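Local atomic coordinates of nitroalkane oxidase (Podospora anserina, PDB entry 3MKH), a protein that oxidises nitroalkanes to aldehydes or ketones with FAD and molecular oxygen, releasing nitrite and hydrogen peroxide. Residues A[63-68]-A[103-107]. Residues are numbered along the deposited sequence; the frame is centred on the assembly and turned at random.
Sequences QISPAH and LTPIN
The imidazole of His68 turns an edge toward Asn107: its CE1 lies 3.5 Å from the backbone O of Asn107, close to the ring plane, while the backbone O of Ile106 approaches obliquely. The ring and the Asn107 amide pass each other obliquely, their planes 17° apart. Asn107 CG stands anti to its own carbonyl carbon (chi1 -75°), which swings the amide from the helix to the backbone of Gln63 to Ser65, modelled OD1 3.0 Å from Gln63 O and modelled ND2 3.0 Å from Ser65 N. Which end is oxygen is uncertain, but a group with both donor and acceptor suits a place facing a carbonyl and an N-H. A leucine here would probably leave Gln63 O and Ser65 N without their polar neighbour. Beside this polar patch, branched Ile64 sets CG1 against Leu103 CD1 at 3.9 Å, an apolar pair suited to burial. The extended Gln63 side chain crosses Leu103 at about a right angle, its NE2 hydrogen-bonded to Ile96 O. The contact thus joins the loop between helices 48-56 and 75-88 to helix 90-109 in the acyl-CoA dehydrogenase N-terminal domain, with Leu118 of helix 115-118 touching Ile64, His68, Leu103 and Ile106, and strand 184-191 meeting Ile106.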
ATOM      1  N   GLN A  63     -32.523  18.109  -8.994  1.00 18.18           N
ATOM      2  CA  GLN A  63     -32.412  16.834  -8.298  1.00 21.35           C
ATOM      3  C   GLN A  63     -33.637  15.962  -8.540  1.00 23.50           C
ATOM      4  O   GLN A  63     -33.698  14.838  -8.071  1.00 25.89           O
ATOM      5  CB  GLN A  63     -32.244  17.070  -6.787  1.00 21.09           C
ATOM      6  CG  GLN A  63     -30.956  17.776  -6.442  1.00 19.90           C
ATOM      7  CD  GLN A  63     -30.898  18.210  -4.991  1.00 24.14           C
ATOM      8  OE1 GLN A  63     -31.924  18.294  -4.307  1.00 21.86           O
ATOM      9  NE2 GLN A  63     -29.693  18.491  -4.516  1.00 22.95           N
ATOM     10  N   ILE A  64     -34.624  16.492  -9.253  1.00 20.82           N
ATOM     11  CA  ILE A  64     -35.876  15.763  -9.465  1.00 22.02           C
ATOM     12  C   ILE A  64     -35.952  15.313 -10.921  1.00 23.44           C
ATOM     13  O   ILE A  64     -35.621  16.059 -11.841  1.00 21.61           O
ATOM     14  CB  ILE A  64     -37.105  16.613  -9.054  1.00 21.22           C
ATOM     15  CG1 ILE A  64     -37.093  16.810  -7.533  1.00 23.81           C
ATOM     16  CG2 ILE A  64     -38.422  15.946  -9.473  1.00 19.28           C
ATOM     17  CD1 ILE A  64     -38.119  17.819  -7.033  1.00 21.19           C
ATOM     18  N   SER A  65     -36.366  14.078 -11.134  1.00 24.64           N
ATOM     19  CA  SER A  65     -36.342  13.542 -12.485  1.00 21.98           C
ATOM     20  C   SER A  65     -37.379  14.219 -13.398  1.00 18.32           C
ATOM     21  O   SER A  65     -38.436  14.640 -12.941  1.00 20.35           O
ATOM     22  CB  SER A  65     -36.550  12.034 -12.426  1.00 28.19           C
ATOM     23  OG  SER A  65     -37.841  11.716 -12.864  1.00 35.48           O
ATOM     24  N   PRO A  66     -37.070  14.337 -14.699  1.00 22.11           N
ATOM     25  CA  PRO A  66     -38.037  14.909 -15.651  1.00 20.71           C
ATOM     26  C   PRO A  66     -39.393  14.224 -15.584  1.00 25.02           C
ATOM     27  O   PRO A  66     -40.413  14.867 -15.829  1.00 21.85           O
ATOM     28  CB  PRO A  66     -37.390  14.637 -17.008  1.00 21.81           C
ATOM     29  CG  PRO A  66     -35.888  14.690 -16.697  1.00 26.24           C
ATOM     30  CD  PRO A  66     -35.785  14.005 -15.338  1.00 22.96           C
ATOM     31  N   ALA A  67     -39.407  12.941 -15.231  1.00 22.79           N
ATOM     32  CA  ALA A  67     -40.663  12.217 -15.146  1.00 26.82           C
ATOM     33  C   ALA A  67     -41.594  12.808 -14.094  1.00 28.52           C
ATOM     34  O   ALA A  67     -42.808  12.617 -14.167  1.00 29.18           O
ATOM     35  CB  ALA A  67     -40.416  10.719 -14.900  1.00 30.47           C
ATOM     36  N   HIS A  68     -41.037  13.530 -13.115  1.00 25.38           N
ATOM     37  CA  HIS A  68     -41.870  14.179 -12.102  1.00 24.58           C
ATOM     38  C   HIS A  68     -41.899  15.699 -12.184  1.00 27.05           C
ATOM     39  O   HIS A  68     -42.214  16.382 -11.205  1.00 28.54           O
ATOM     40  CB  HIS A  68     -41.470  13.703 -10.702  1.00 28.71           C
ATOM     41  CG  HIS A  68     -41.572  12.221 -10.560  1.00 34.16           C
ATOM     42  ND1 HIS A  68     -40.471  11.392 -10.574  1.00 39.97           N
ATOM     43  CD2 HIS A  68     -42.654  11.409 -10.502  1.00 35.06           C
ATOM     44  CE1 HIS A  68     -40.869  10.133 -10.492  1.00 37.08           C
ATOM     45  NE2 HIS A  68     -42.188  10.118 -10.442  1.00 37.92           N
ATOM     46  N   LEU A 103     -34.613  12.821  -2.097  1.00 21.63           N
ATOM     47  CA  LEU A 103     -35.593  12.793  -3.197  1.00 20.46           C
ATOM     48  C   LEU A 103     -35.461  11.581  -4.121  1.00 22.16           C
ATOM     49  O   LEU A 103     -36.397  11.258  -4.866  1.00 23.10           O
ATOM     50  CB  LEU A 103     -35.504  14.078  -4.026  1.00 17.99           C
ATOM     51  CG  LEU A 103     -35.808  15.356  -3.247  1.00 22.36           C
ATOM     52  CD1 LEU A 103     -35.420  16.615  -4.046  1.00 19.99           C
ATOM     53  CD2 LEU A 103     -37.271  15.377  -2.822  1.00 21.43           C
ATOM     54  N   THR A 104     -34.313  10.912  -4.067  1.00 20.48           N
ATOM     55  CA  THR A 104     -34.018   9.814  -4.986  1.00 21.16           C
ATOM     56  C   THR A 104     -35.021   8.643  -4.933  1.00 23.47           C
ATOM     57  O   THR A 104     -35.469   8.176  -5.976  1.00 24.95           O
ATOM     58  CB  THR A 104     -32.557   9.321  -4.826  1.00 23.88           C
ATOM     59  OG1 THR A 104     -31.666  10.407  -5.115  1.00 24.00           O
ATOM     60  CG2 THR A 104     -32.262   8.139  -5.780  1.00 24.33           C
ATOM     61  N   PRO A 105     -35.398   8.178  -3.730  1.00 22.65           N
ATOM     62  CA  PRO A 105     -36.388   7.090  -3.698  1.00 23.75           C
ATOM     63  C   PRO A 105     -37.699   7.474  -4.362  1.00 23.89           C
ATOM     64  O   PRO A 105     -38.351   6.627  -4.962  1.00 22.08           O
ATOM     65  CB  PRO A 105     -36.600   6.850  -2.197  1.00 25.84           C
ATOM     66  CG  PRO A 105     -35.285   7.272  -1.592  1.00 21.54           C
ATOM     67  CD  PRO A 105     -34.908   8.505  -2.377  1.00 21.93           C
ATOM     68  N   ILE A 106     -38.066   8.744  -4.265  1.00 22.73           N
ATOM     69  CA  ILE A 106     -39.262   9.255  -4.912  1.00 25.32           C
ATOM     70  C   ILE A 106     -39.107   9.316  -6.445  1.00 28.07           C
ATOM     71  O   ILE A 106     -40.036   8.957  -7.169  1.00 25.42           O
ATOM     72  CB  ILE A 106     -39.686  10.605  -4.317  1.00 29.55           C
ATOM     73  CG1 ILE A 106     -40.001  10.415  -2.828  1.00 31.33           C
ATOM     74  CG2 ILE A 106     -40.929  11.132  -5.016  1.00 29.60           C
ATOM     75  CD1 ILE A 106     -40.208  11.690  -2.076  1.00 29.90           C
ATOM     76  N   ASN A 107     -37.940   9.739  -6.930  1.00 24.55           N
ATOM     77  CA  ASN A 107     -37.633   9.645  -8.360  1.00 23.20           C
ATOM     78  C   ASN A 107     -37.759   8.201  -8.825  1.00 28.62           C
ATOM     79  O   ASN A 107     -38.228   7.934  -9.937  1.00 29.71           O
ATOM     80  CB  ASN A 107     -36.204  10.110  -8.658  1.00 23.41           C
ATOM     81  CG  ASN A 107     -36.050  11.612  -8.607  1.00 26.47           C
ATOM     82  OD1 ASN A 107     -34.966  12.124  -8.325  1.00 28.58           O
ATOM     83  ND2 ASN A 107     -37.124  12.326  -8.879  1.00 20.11           N
TER